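Local coordinates for protein putative glutathionylspermidine synthase (Methylobacillus flagellatus, PDB 3N6X) that probably acts as an ATP-dependent ligase related to glutathionylspermidine synthases, built on a circularly permuted ATP-grasp fold, at residues Asp89-Arg94 against Val439-Gly444; Ala145-Val150 against Pro431-Gly436; Ser171-Asn176 against Glu197-Val202; Pro443-Arg448 against Lys467-Leu472. All coordinates share one frame; numbering follows the deposited sequence.

Contact 1 (Asp89-Arg94 against Val439-Gly444); sequences DGAIQR and VSLVPG
I92 of the helical segment 89-94 lies over V439, their CA atoms 6.5 Å apart, where a helix crosses the short strand 439-441. The two axes come within 8.7 Å and run in roughly opposed directions, 142° from N-to-C to N-to-C, and the strand faces the side of the helix that carries A91 and I92. Both of these residues are directed toward the strand, and V439 and L441 point back toward the helix; S440, between them in the alternation of the strand, points away.

I92 does most of the work, with three of its carbons in use. Its CG2 branch, which stands anti to the backbone N, meets V439 CG1 at 3.8 Å. The other branch lies over L441: I92 CG1 is 3.4 Å from L441 CD1, a tight fit for two carbons. Beyond it, I92 CD1 rests 3.8 Å from the carbonyl oxygen V439 O. In both pairs the side chains slide past one another in opposite directions rather than meeting end on. L441 has a chi2 of 97°, well off a staggered value, and also offers CD1 to A91 CB at 4.3 Å, so this one methyl fills the angle between two helical residues.

Behind the interface, Q93 and R94 turn to the other side of helix 81-105, where R94 forms a salt bridge with D162. W84 and S88 of the same helix extend the seat of L441, K96 flanks V439, and V433 of the adjoining strand 423-435 touches A91, V439 and L441, making the helix a lid on this part of the mixed sheet.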
loop_
_atom_site.group_PDB
_atom_site.type_symbol
_atom_site.label_atom_id
_atom_site.label_comp_id
_atom_site.label_asym_id
_atom_site.label_seq_id
_atom_site.Cartn_x
_atom_site.Cartn_y
_atom_site.Cartn_z
ATOM N N ASP A 89 -6.718 -13.829 4.208
ATOM C CA ASP A 89 -6.197 -15.067 3.609
ATOM C C ASP A 89 -5.714 -14.811 2.190
ATOM O O ASP A 89 -4.643 -15.280 1.822
ATOM C CB ASP A 89 -7.272 -16.177 3.610
ATOM C CG ASP A 89 -7.506 -16.825 4.969
ATOM O OD1 ASP A 89 -6.558 -16.846 5.791
ATOM O OD2 ASP A 89 -8.623 -17.335 5.196
ATOM N N GLY A 90 -6.481 -14.017 1.434
ATOM C CA GLY A 90 -6.146 -13.630 0.065
ATOM C C GLY A 90 -4.880 -12.806 -0.050
ATOM O O GLY A 90 -4.048 -13.064 -0.927
ATOM N N ALA A 91 -4.715 -11.811 0.854
ATOM C CA ALA A 91 -3.525 -10.940 0.878
ATOM C C ALA A 91 -2.264 -11.703 1.291
ATOM O O ALA A 91 -1.220 -11.524 0.668
ATOM C CB ALA A 91 -3.760 -9.747 1.804
ATOM N N ILE A 92 -2.374 -12.608 2.302
ATOM C CA ILE A 92 -1.237 -13.428 2.763
ATOM C C ILE A 92 -0.784 -14.384 1.649
ATOM O O ILE A 92 0.421 -14.547 1.422
ATOM C CB ILE A 92 -1.584 -14.185 4.087
ATOM C CG1 ILE A 92 -1.629 -13.210 5.278
ATOM C CG2 ILE A 92 -0.595 -15.358 4.358
ATOM C CD1 ILE A 92 -2.354 -13.751 6.539
ATOM N N GLN A 93 -1.757 -15.004 0.945
ATOM C CA GLN A 93 -1.473 -15.938 -0.150
ATOM C C GLN A 93 -0.681 -15.241 -1.247
ATOM O O GLN A 93 0.332 -15.772 -1.705
ATOM C CB GLN A 93 -2.787 -16.518 -0.719
ATOM C CG GLN A 93 -2.558 -17.451 -1.908
ATOM C CD GLN A 93 -3.800 -17.679 -2.705
ATOM O OE1 GLN A 93 -4.374 -16.759 -3.293
ATOM N NE2 GLN A 93 -4.212 -18.917 -2.784
ATOM N N ARG A 94 -1.133 -14.022 -1.640
ATOM C CA ARG A 94 -0.524 -13.219 -2.686
ATOM C C ARG A 94 0.892 -12.804 -2.312
ATOM O O ARG A 94 1.808 -12.957 -3.118
ATOM C CB ARG A 94 -1.393 -11.987 -2.976
ATOM C CG ARG A 94 -0.966 -11.231 -4.221
ATOM C CD ARG A 94 -1.868 -10.046 -4.504
ATOM N NE ARG A 94 -1.415 -9.300 -5.682
ATOM C CZ ARG A 94 -1.930 -9.442 -6.902
ATOM N NH1 ARG A 94 -2.924 -10.297 -7.117
ATOM N NH2 ARG A 94 -1.459 -8.726 -7.913
ATOM N N VAL A 439 3.635 -14.704 8.522
ATOM C CA VAL A 439 2.995 -13.727 7.659
ATOM C C VAL A 439 1.643 -13.355 8.272
ATOM O O VAL A 439 0.828 -14.237 8.548
ATOM C CB VAL A 439 2.878 -14.226 6.198
ATOM C CG1 VAL A 439 2.374 -13.120 5.289
ATOM C CG2 VAL A 439 4.214 -14.770 5.696
ATOM N N SER A 440 1.445 -12.065 8.572
ATOM C CA SER A 440 0.243 -11.618 9.262
ATOM C C SER A 440 -0.180 -10.231 8.841
ATOM O O SER A 440 0.577 -9.519 8.177
ATOM C CB SER A 440 0.450 -11.661 10.781
ATOM O OG SER A 440 1.504 -10.805 11.201
ATOM N N LEU A 441 -1.413 -9.859 9.209
ATOM C CA LEU A 441 -1.980 -8.550 8.974
ATOM C C LEU A 441 -2.532 -8.061 10.280
ATOM O O LEU A 441 -3.247 -8.803 10.955
ATOM C CB LEU A 441 -3.148 -8.633 7.977
ATOM C CG LEU A 441 -2.812 -8.665 6.524
ATOM C CD1 LEU A 441 -2.797 -10.071 6.021
ATOM C CD2 LEU A 441 -3.825 -7.896 5.733
ATOM N N VAL A 442 -2.276 -6.802 10.617
ATOM C CA VAL A 442 -2.939 -6.158 11.744
ATOM C C VAL A 442 -4.374 -5.860 11.225
ATOM O O VAL A 442 -4.517 -5.546 10.047
ATOM C CB VAL A 442 -2.164 -4.870 12.185
ATOM C CG1 VAL A 442 -3.053 -3.908 12.964
ATOM C CG2 VAL A 442 -0.920 -5.233 12.991
ATOM N N PRO A 443 -5.452 -6.090 12.022
ATOM C CA PRO A 443 -6.815 -5.894 11.480
ATOM C C PRO A 443 -7.189 -4.425 11.247
ATOM O O PRO A 443 -8.058 -3.859 11.928
ATOM C CB PRO A 443 -7.710 -6.575 12.517
ATOM C CG PRO A 443 -6.941 -6.480 13.778
ATOM C CD PRO A 443 -5.488 -6.560 13.421
ATOM N N GLY A 444 -6.565 -3.844 10.244
ATOM C CA GLY A 444 -6.808 -2.471 9.841
ATOM C C GLY A 444 -6.303 -2.208 8.449
ATOM O O GLY A 444 -5.572 -3.025 7.885
#

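Contact 2 (Ala145-Val150 against Pro431-Gly436); sequences AGVDLV and PFVLSG
A145 and V433 face each other as a hydrogen-bonded antiparallel pair, followed by G146 and F432 as a non-hydrogen-bonded pair with CA atoms 4.7 Å apart, which joins strand 144-151 to strand 423-435 at 152° between their directions. Two backbone bonds close the first pair: A145 N to V433 O at 3.0 Å and V433 N to A145 O at 2.7 Å, both approaching in the carbonyl plane. A third, from V147 N to P431 O at 3.4 Å, is weak.

The side chains sort onto two faces. A145 and V433 share one, with their CB atoms 4.3 Å apart; V433 has CG1 anti to the backbone N (chi1 -180°), which leaves CG2 alongside the neighbouring strand, near V147 CG2. On the other face G146 has no side chain, and F432, which lies close to it, also packs on Y199 of helix 199-209.

At the far end P431 takes over. L149 crosses the proline ring at about a right angle, its CD1 3.8 Å from P431 CG, while P431 CD makes a short contact with V147 O whose exact distance is doubtful. D148 starts off away from the contact, and its carboxylate forms a salt bridge with R430.

Lacking an N-H, P431 has no backbone donor to return to V147 O, so the main-chain pairing is interrupted there, and the proline ring and L149 CD1 fill in with apolar contact. The break is local: L149 pairs again through its backbone with L429 of the same strand, and the buried sheet continues past the proline.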
loop_
_atom_site.group_PDB
_atom_site.type_symbol
_atom_site.label_atom_id
_atom_site.label_comp_id
_atom_site.label_asym_id
_atom_site.label_seq_id
_atom_site.Cartn_x
_atom_site.Cartn_y
_atom_site.Cartn_z
ATOM N N ALA A 145 4.334 -5.328 2.758
ATOM C CA ALA A 145 3.703 -5.297 1.454
ATOM C C ALA A 145 2.353 -4.629 1.560
ATOM O O ALA A 145 1.512 -5.058 2.352
ATOM C CB ALA A 145 3.537 -6.711 0.929
ATOM N N GLY A 146 2.168 -3.570 0.793
ATOM C CA GLY A 146 0.886 -2.886 0.678
ATOM C C GLY A 146 0.110 -3.439 -0.502
ATOM O O GLY A 146 0.680 -3.652 -1.575
ATOM N N VAL A 147 -1.165 -3.748 -0.301
ATOM C CA VAL A 147 -2.010 -4.327 -1.353
ATOM C C VAL A 147 -3.188 -3.406 -1.583
ATOM O O VAL A 147 -4.027 -3.279 -0.705
ATOM C CB VAL A 147 -2.494 -5.776 -0.969
ATOM C CG1 VAL A 147 -3.267 -6.421 -2.115
ATOM C CG2 VAL A 147 -1.323 -6.663 -0.539
ATOM N N ASP A 148 -3.260 -2.760 -2.744
ATOM C CA ASP A 148 -4.388 -1.869 -3.029
ATOM C C ASP A 148 -5.599 -2.669 -3.527
ATOM O O ASP A 148 -5.513 -3.363 -4.539
ATOM C CB ASP A 148 -3.983 -0.732 -3.993
ATOM C CG ASP A 148 -2.933 0.213 -3.396
ATOM O OD1 ASP A 148 -3.113 0.648 -2.234
ATOM O OD2 ASP A 148 -1.924 0.504 -4.091
ATOM N N LEU A 149 -6.697 -2.625 -2.767
ATOM C CA LEU A 149 -7.897 -3.421 -3.045
ATOM C C LEU A 149 -9.100 -2.572 -3.327
ATOM O O LEU A 149 -9.289 -1.530 -2.698
ATOM C CB LEU A 149 -8.224 -4.341 -1.851
ATOM C CG LEU A 149 -7.173 -5.344 -1.467
ATOM C CD1 LEU A 149 -7.365 -5.793 -0.045
ATOM C CD2 LEU A 149 -7.201 -6.535 -2.393
ATOM N N VAL A 150 -9.978 -3.069 -4.203
ATOM C CA VAL A 150 -11.256 -2.433 -4.517
ATOM C C VAL A 150 -12.356 -3.478 -4.432
ATOM O O VAL A 150 -12.096 -4.669 -4.629
ATOM C CB VAL A 150 -11.266 -1.678 -5.877
ATOM C CG1 VAL A 150 -10.293 -0.505 -5.867
ATOM C CG2 VAL A 150 -10.996 -2.618 -7.055
ATOM N N PRO A 431 -4.563 -2.629 3.040
ATOM C CA PRO A 431 -4.006 -3.278 4.231
ATOM C C PRO A 431 -2.485 -3.493 4.058
ATOM O O PRO A 431 -1.959 -3.353 2.947
ATOM C CB PRO A 431 -4.773 -4.600 4.304
ATOM C CG PRO A 431 -5.168 -4.902 2.897
ATOM C CD PRO A 431 -5.113 -3.618 2.088
ATOM N N PHE A 432 -1.783 -3.815 5.151
ATOM C CA PHE A 432 -0.335 -3.966 5.133
ATOM C C PHE A 432 0.056 -5.350 5.595
ATOM O O PHE A 432 -0.161 -5.692 6.747
ATOM C CB PHE A 432 0.329 -2.883 6.015
ATOM C CG PHE A 432 0.064 -1.467 5.547
ATOM C CD1 PHE A 432 -1.112 -0.804 5.904
ATOM C CD2 PHE A 432 0.967 -0.810 4.713
ATOM C CE1 PHE A 432 -1.377 0.487 5.437
ATOM C CE2 PHE A 432 0.703 0.485 4.251
ATOM C CZ PHE A 432 -0.467 1.124 4.612
ATOM N N VAL A 433 0.605 -6.158 4.701
ATOM C CA VAL A 433 0.991 -7.516 5.046
ATOM C C VAL A 433 2.400 -7.511 5.617
ATOM O O VAL A 433 3.329 -6.993 4.979
ATOM C CB VAL A 433 0.851 -8.493 3.847
ATOM C CG1 VAL A 433 1.254 -9.902 4.247
ATOM C CG2 VAL A 433 -0.567 -8.481 3.291
ATOM N N LEU A 434 2.572 -8.124 6.803
ATOM C CA LEU A 434 3.863 -8.185 7.481
ATOM C C LEU A 434 4.434 -9.578 7.466
ATOM O O LEU A 434 3.777 -10.507 7.911
ATOM C CB LEU A 434 3.733 -7.655 8.931
ATOM C CG LEU A 434 3.242 -6.190 9.062
ATOM C CD1 LEU A 434 3.069 -5.808 10.511
ATOM C CD2 LEU A 434 4.211 -5.212 8.383
ATOM N N SER A 435 5.647 -9.735 6.941
ATOM C CA SER A 435 6.323 -11.035 6.887
ATOM C C SER A 435 7.627 -10.989 7.672
ATOM O O SER A 435 8.519 -10.207 7.358
ATOM C CB SER A 435 6.618 -11.447 5.439
ATOM O OG SER A 435 5.486 -11.369 4.594
ATOM N N GLY A 436 7.710 -11.822 8.684
ATOM C CA GLY A 436 8.901 -12.007 9.497
ATOM C C GLY A 436 9.163 -13.486 9.572
ATOM O O GLY A 436 9.397 -14.121 8.536
#

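Contact 3 (Ser171-Asn176 against Glu197-Val202); sequences SYMLEN and EHYPQV
M173 and L174, on one side of helix 170-183, pack against the N-terminal turn of helix 199-209 and the E197 backbone just before it, the packing of one helix against the first turn of the next but one in the chain. L174 is the centre of it, its CA 6.2 Å from that of E197. With CG anti to the carbonyl carbon (chi1 -62°), the leucine extends across to the other segment and splits its methyls between two targets. L174 CD2 lies 3.9 Å from E197 CA, on the main chain rather than on the acidic side chain, whose carboxylate leads away. L174 CD1 goes to the proline, meeting P200 CG head on at 4.1 Å.

M173, a selenomethionine incorporated in the crystallised protein, reaches farther. Its CG is anti to the backbone N and the chain then bends at the selenium, chi3 92°, which delivers the CE methyl to Y199 CB at 4.1 Å. The two side chains cross at about a right angle, and Y199 CB is also approached by L174 CD2, at 4.3 Å.

Past this methyl the tyrosine continues to F432 and L434 of strand 423-435, while F237 of helix 232-242 packs on L174. In the first helical turn V202 N bonds to H198 O at 3.0 Å, and P200, having no N-H to give, fits readily at a position where no such donor is needed.

The side-chain contacts are apolar, L174 also packs on the E197 main chain, and no polar bond joins the segments. Cohesion comes from dispersion and from the exclusion of water, with the charged end of E197 kept at the margin, and the fit depends on side-chain shape.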
loop_
_atom_site.group_PDB
_atom_site.type_symbol
_atom_site.label_atom_id
_atom_site.label_comp_id
_atom_site.label_asym_id
_atom_site.label_seq_id
_atom_site.Cartn_x
_atom_site.Cartn_y
_atom_site.Cartn_z
ATOM N N SER A 171 0.648 5.578 9.012
ATOM C CA SER A 171 0.439 6.733 9.904
ATOM C C SER A 171 -0.989 7.269 9.795
ATOM O O SER A 171 -1.599 7.564 10.816
ATOM C CB SER A 171 1.470 7.831 9.642
ATOM O OG SER A 171 1.338 8.370 8.336
ATOM N N TYR A 172 -1.561 7.283 8.574
ATOM C CA TYR A 172 -2.950 7.696 8.384
ATOM C C TYR A 172 -3.908 6.653 8.988
ATOM O O TYR A 172 -4.893 7.018 9.614
ATOM C CB TYR A 172 -3.260 7.918 6.904
ATOM C CG TYR A 172 -2.576 9.126 6.309
ATOM C CD1 TYR A 172 -3.024 10.414 6.586
ATOM C CD2 TYR A 172 -1.531 8.982 5.402
ATOM C CE1 TYR A 172 -2.399 11.535 6.033
ATOM C CE2 TYR A 172 -0.900 10.094 4.841
ATOM C CZ TYR A 172 -1.334 11.370 5.165
ATOM O OH TYR A 172 -0.718 12.469 4.608
HETATM N N MSE A 173 -3.571 5.365 8.870
HETATM C CA MSE A 173 -4.382 4.291 9.446
HETATM C C MSE A 173 -4.421 4.428 10.981
HETATM O O MSE A 173 -5.497 4.361 11.584
HETATM C CB MSE A 173 -3.821 2.902 9.035
HETATM C CG MSE A 173 -4.481 1.731 9.782
HETATM SE SE MSE A 173 -3.688 0.002 9.372
HETATM C CE MSE A 173 -2.389 -0.086 10.786
ATOM N N LEU A 174 -3.248 4.636 11.600
ATOM C CA LEU A 174 -3.142 4.745 13.051
ATOM C C LEU A 174 -3.796 6.006 13.600
ATOM O O LEU A 174 -4.575 5.916 14.548
ATOM C CB LEU A 174 -1.678 4.613 13.510
ATOM C CG LEU A 174 -1.027 3.260 13.185
ATOM C CD1 LEU A 174 0.464 3.289 13.449
ATOM C CD2 LEU A 174 -1.691 2.124 13.953
ATOM N N GLU A 175 -3.579 7.159 12.936
ATOM C CA GLU A 175 -4.150 8.446 13.357
ATOM C C GLU A 175 -5.638 8.549 13.127
ATOM O O GLU A 175 -6.320 9.220 13.895
ATOM C CB GLU A 175 -3.409 9.634 12.701
ATOM C CG GLU A 175 -2.047 9.917 13.338
ATOM C CD GLU A 175 -2.050 10.059 14.858
ATOM O OE1 GLU A 175 -2.900 10.814 15.393
ATOM O OE2 GLU A 175 -1.222 9.387 15.514
ATOM N N ASN A 176 -6.158 7.895 12.079
ATOM C CA ASN A 176 -7.592 7.938 11.815
ATOM C C ASN A 176 -8.355 7.207 12.892
ATOM O O ASN A 176 -9.420 7.667 13.293
ATOM C CB ASN A 176 -7.933 7.388 10.428
ATOM C CG ASN A 176 -7.515 8.292 9.304
ATOM O OD1 ASN A 176 -7.141 9.450 9.512
ATOM N ND2 ASN A 176 -7.502 7.759 8.090
ATOM N N GLU A 197 -3.349 -0.167 16.954
ATOM C CA GLU A 197 -2.183 0.555 17.496
ATOM C C GLU A 197 -0.960 -0.275 17.884
ATOM O O GLU A 197 0.101 0.294 18.158
ATOM C CB GLU A 197 -2.580 1.577 18.569
ATOM C CG GLU A 197 -3.123 0.981 19.857
ATOM C CD GLU A 197 -3.508 2.033 20.878
ATOM O OE1 GLU A 197 -2.597 2.714 21.405
ATOM O OE2 GLU A 197 -4.725 2.222 21.104
ATOM N N HIS A 198 -1.079 -1.608 17.831
ATOM C CA HIS A 198 0.038 -2.514 18.124
ATOM C C HIS A 198 0.909 -2.785 16.865
ATOM O O HIS A 198 1.927 -3.470 16.965
ATOM C CB HIS A 198 -0.481 -3.829 18.720
ATOM C CG HIS A 198 -1.448 -4.560 17.831
ATOM N ND1 HIS A 198 -2.659 -3.991 17.452
ATOM C CD2 HIS A 198 -1.364 -5.799 17.302
ATOM C CE1 HIS A 198 -3.265 -4.900 16.708
ATOM N NE2 HIS A 198 -2.523 -6.002 16.582
ATOM N N TYR A 199 0.504 -2.232 15.694
ATOM C CA TYR A 199 1.219 -2.387 14.418
ATOM C C TYR A 199 2.728 -2.113 14.552
ATOM O O TYR A 199 3.503 -3.004 14.249
ATOM C CB TYR A 199 0.572 -1.527 13.288
ATOM C CG TYR A 199 1.375 -1.520 11.998
ATOM C CD1 TYR A 199 2.473 -0.669 11.838
ATOM C CD2 TYR A 199 1.058 -2.379 10.947
ATOM C CE1 TYR A 199 3.251 -0.703 10.687
ATOM C CE2 TYR A 199 1.812 -2.398 9.775
ATOM C CZ TYR A 199 2.920 -1.571 9.657
ATOM O OH TYR A 199 3.668 -1.576 8.507
ATOM N N PRO A 200 3.176 -0.930 15.091
ATOM C CA PRO A 200 4.629 -0.674 15.200
ATOM C C PRO A 200 5.424 -1.716 15.982
ATOM O O PRO A 200 6.558 -2.025 15.608
ATOM C CB PRO A 200 4.683 0.697 15.871
ATOM C CG PRO A 200 3.434 1.349 15.455
ATOM C CD PRO A 200 2.407 0.267 15.483
ATOM N N GLN A 201 4.821 -2.294 17.035
ATOM C CA GLN A 201 5.490 -3.312 17.837
ATOM C C GLN A 201 5.490 -4.671 17.150
ATOM O O GLN A 201 6.455 -5.423 17.291
ATOM C CB GLN A 201 4.910 -3.375 19.263
ATOM C CG GLN A 201 5.321 -2.181 20.135
ATOM C CD GLN A 201 6.820 -2.010 20.254
ATOM O OE1 GLN A 201 7.568 -2.948 20.557
ATOM N NE2 GLN A 201 7.284 -0.802 20.053
ATOM N N VAL A 202 4.439 -4.967 16.356
ATOM C CA VAL A 202 4.399 -6.183 15.521
ATOM C C VAL A 202 5.504 -6.046 14.444
ATOM O O VAL A 202 6.280 -6.971 14.241
ATOM C CB VAL A 202 2.993 -6.419 14.876
ATOM C CG1 VAL A 202 3.038 -7.566 13.848
ATOM C CG2 VAL A 202 1.929 -6.686 15.947
#

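Contact 4 (Pro443-Arg448 against Lys467-Leu472); sequences PGALCR and KDTWIL
T469 points its side chain at A445, and its rotamer turns the hydroxyl to the main chain of that residue. OG1 is anti to the carbonyl carbon (chi1 -52°), which brings it 3.1 Å from A445 O as a donor. It comes from above the carbonyl plane, 56° out of it. T469 OG1 also lies about 3.1 Å from C447 CB, a short approach whose exact length is uncertain, and the CG2 branch turns to A445 CB.

Farther along, C447 holds SG anti to its backbone N, setting the sulfur 4.0 Å from K467 CB, alongside the lysine's aliphatic start. The lysine then runs on, and its NZ forms a salt bridge with D73. At the other end I471 places CG2 against P443 CB, 3.8 Å away, while its CD1 curls over G444 CA.

W470 turns to the reverse side, where its NE1 donates to D468 OD2 at 2.8 Å. The acceptor sits in the indole plane, yet the indole meets the carboxylate from above; R177 gives that carboxylate a salt bridge as well.

One direct backbone bond links the segments, K467 N to C447 O at 3.0 Å. Elsewhere the strands are slightly splayed, and water bridges P443 O to I471 N and A445 N to T469 O. A threonine hydroxyl and bound solvent thus satisfy buried main-chain groups that a regular sheet would pair directly.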
loop_
_atom_site.group_PDB
_atom_site.type_symbol
_atom_site.label_atom_id
_atom_site.label_comp_id
_atom_site.label_asym_id
_atom_site.label_seq_id
_atom_site.Cartn_x
_atom_site.Cartn_y
_atom_site.Cartn_z
ATOM N N PRO A 443 -5.452 -6.090 12.022
ATOM C CA PRO A 443 -6.815 -5.894 11.480
ATOM C C PRO A 443 -7.189 -4.425 11.247
ATOM O O PRO A 443 -8.058 -3.859 11.928
ATOM C CB PRO A 443 -7.710 -6.575 12.517
ATOM C CG PRO A 443 -6.941 -6.480 13.778
ATOM C CD PRO A 443 -5.488 -6.560 13.421
ATOM N N GLY A 444 -6.565 -3.844 10.244
ATOM C CA GLY A 444 -6.808 -2.471 9.841
ATOM C C GLY A 444 -6.303 -2.208 8.449
ATOM O O GLY A 444 -5.572 -3.025 7.885
ATOM N N ALA A 445 -6.659 -1.054 7.898
ATOM C CA ALA A 445 -6.261 -0.671 6.552
ATOM C C ALA A 445 -6.419 0.825 6.352
ATOM O O ALA A 445 -7.231 1.467 7.031
ATOM C CB ALA A 445 -7.115 -1.416 5.521
ATOM N N LEU A 446 -5.676 1.380 5.392
ATOM C CA LEU A 446 -5.872 2.753 5.005
ATOM C C LEU A 446 -7.018 2.772 3.995
ATOM O O LEU A 446 -6.976 2.046 3.021
ATOM C CB LEU A 446 -4.585 3.342 4.377
ATOM C CG LEU A 446 -4.741 4.717 3.675
ATOM C CD1 LEU A 446 -5.198 5.800 4.659
ATOM C CD2 LEU A 446 -3.463 5.126 2.997
ATOM N N CYS A 447 -8.060 3.541 4.263
ATOM C CA CYS A 447 -9.156 3.676 3.323
ATOM C C CYS A 447 -9.149 5.070 2.736
ATOM O O CYS A 447 -9.099 6.046 3.476
ATOM C CB CYS A 447 -10.491 3.351 3.978
ATOM S SG CYS A 447 -11.918 3.590 2.896
ATOM N N ARG A 448 -9.135 5.162 1.406
ATOM C CA ARG A 448 -9.133 6.437 0.691
ATOM C C ARG A 448 -10.458 6.626 0.001
ATOM O O ARG A 448 -11.044 5.653 -0.488
ATOM C CB ARG A 448 -7.990 6.496 -0.313
ATOM C CG ARG A 448 -6.616 6.563 0.337
ATOM C CD ARG A 448 -5.525 6.590 -0.703
ATOM N NE ARG A 448 -5.329 5.278 -1.327
ATOM C CZ ARG A 448 -4.972 5.101 -2.597
ATOM N NH1 ARG A 448 -4.774 6.148 -3.391
ATOM N NH2 ARG A 448 -4.795 3.878 -3.079
ATOM N N LYS A 467 -10.692 7.711 5.419
ATOM C CA LYS A 467 -11.687 7.201 6.349
ATOM C C LYS A 467 -10.991 6.249 7.286
ATOM O O LYS A 467 -9.926 5.724 6.949
ATOM C CB LYS A 467 -12.773 6.420 5.589
ATOM C CG LYS A 467 -13.766 7.276 4.836
ATOM C CD LYS A 467 -14.728 6.395 4.083
ATOM C CE LYS A 467 -15.890 7.167 3.512
ATOM N NZ LYS A 467 -17.056 7.157 4.430
ATOM N N ASP A 468 -11.604 5.970 8.434
ATOM C CA ASP A 468 -11.125 4.941 9.348
ATOM C C ASP A 468 -11.702 3.621 8.842
ATOM O O ASP A 468 -12.821 3.610 8.332
ATOM C CB ASP A 468 -11.636 5.228 10.778
ATOM C CG ASP A 468 -11.118 4.295 11.865
ATOM O OD1 ASP A 468 -10.213 3.475 11.570
ATOM O OD2 ASP A 468 -11.609 4.391 13.008
ATOM N N THR A 469 -10.941 2.528 8.933
ATOM C CA THR A 469 -11.432 1.204 8.524
ATOM C C THR A 469 -11.617 0.352 9.757
ATOM O O THR A 469 -10.651 0.099 10.496
ATOM C CB THR A 469 -10.477 0.531 7.498
ATOM O OG1 THR A 469 -10.238 1.425 6.422
ATOM C CG2 THR A 469 -11.028 -0.794 6.960
ATOM N N TRP A 470 -12.853 -0.093 9.988
ATOM C CA TRP A 470 -13.188 -0.921 11.139
ATOM C C TRP A 470 -13.267 -2.381 10.752
ATOM O O TRP A 470 -14.030 -2.740 9.857
ATOM C CB TRP A 470 -14.534 -0.493 11.729
ATOM C CG TRP A 470 -14.552 0.853 12.396
ATOM C CD1 TRP A 470 -13.510 1.725 12.542
ATOM C CD2 TRP A 470 -15.678 1.461 13.037
ATOM N NE1 TRP A 470 -13.927 2.854 13.207
ATOM C CE2 TRP A 470 -15.256 2.719 13.526
ATOM C CE3 TRP A 470 -17.016 1.064 13.245
ATOM C CZ2 TRP A 470 -16.114 3.573 14.229
ATOM C CZ3 TRP A 470 -17.869 1.921 13.920
ATOM C CH2 TRP A 470 -17.417 3.156 14.411
ATOM N N ILE A 471 -12.491 -3.232 11.427
ATOM C CA ILE A 471 -12.593 -4.670 11.251
ATOM C C ILE A 471 -13.244 -5.208 12.508
ATOM O O ILE A 471 -12.731 -4.990 13.614
ATOM C CB ILE A 471 -11.220 -5.355 10.909
ATOM C CG1 ILE A 471 -10.858 -5.167 9.403
ATOM C CG2 ILE A 471 -11.261 -6.853 11.225
ATOM C CD1 ILE A 471 -10.409 -3.797 8.954
ATOM N N LEU A 472 -14.431 -5.804 12.362
ATOM C CA LEU A 472 -15.180 -6.334 13.503
ATOM C C LEU A 472 -14.586 -7.626 14.015
ATOM O O LEU A 472 -14.121 -8.445 13.220
ATOM C CB LEU A 472 -16.671 -6.496 13.167
ATOM C CG LEU A 472 -17.399 -5.215 12.714
ATOM C CD1 LEU A 472 -18.898 -5.406 12.769
ATOM C CD2 LEU A 472 -16.964 -3.970 13.564
HETATM O O HOH W 1 -10.089 -2.323 13.029
HETATM O O HOH W 2 -7.961 0.607 10.137
HETATM O O HOH W 3 -7.557 4.673 7.352
#

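Contact 2 lies in the buried centre of the mixed sheet, contact 4 is also buried but farther out, contact 3 is largely buried between helices, and contact 1 is a surface contact, with most of its residues partly exposed. Strand 423-435 ties them together: it forms half of contact 2, neighbours strand 439-441 of contact 1 and strand 446-450 of contact 4, and receives Y199 of contact 3. P431 of contact 2 touches A445 of contact 4, while the selenium of M173 abuts G444 and A445. Where strands lie side by side, main-chain bonds or water bridges dominate; where helices join in, as in contacts 1 and 3, apolar packing without hydrogen bonds links the segments.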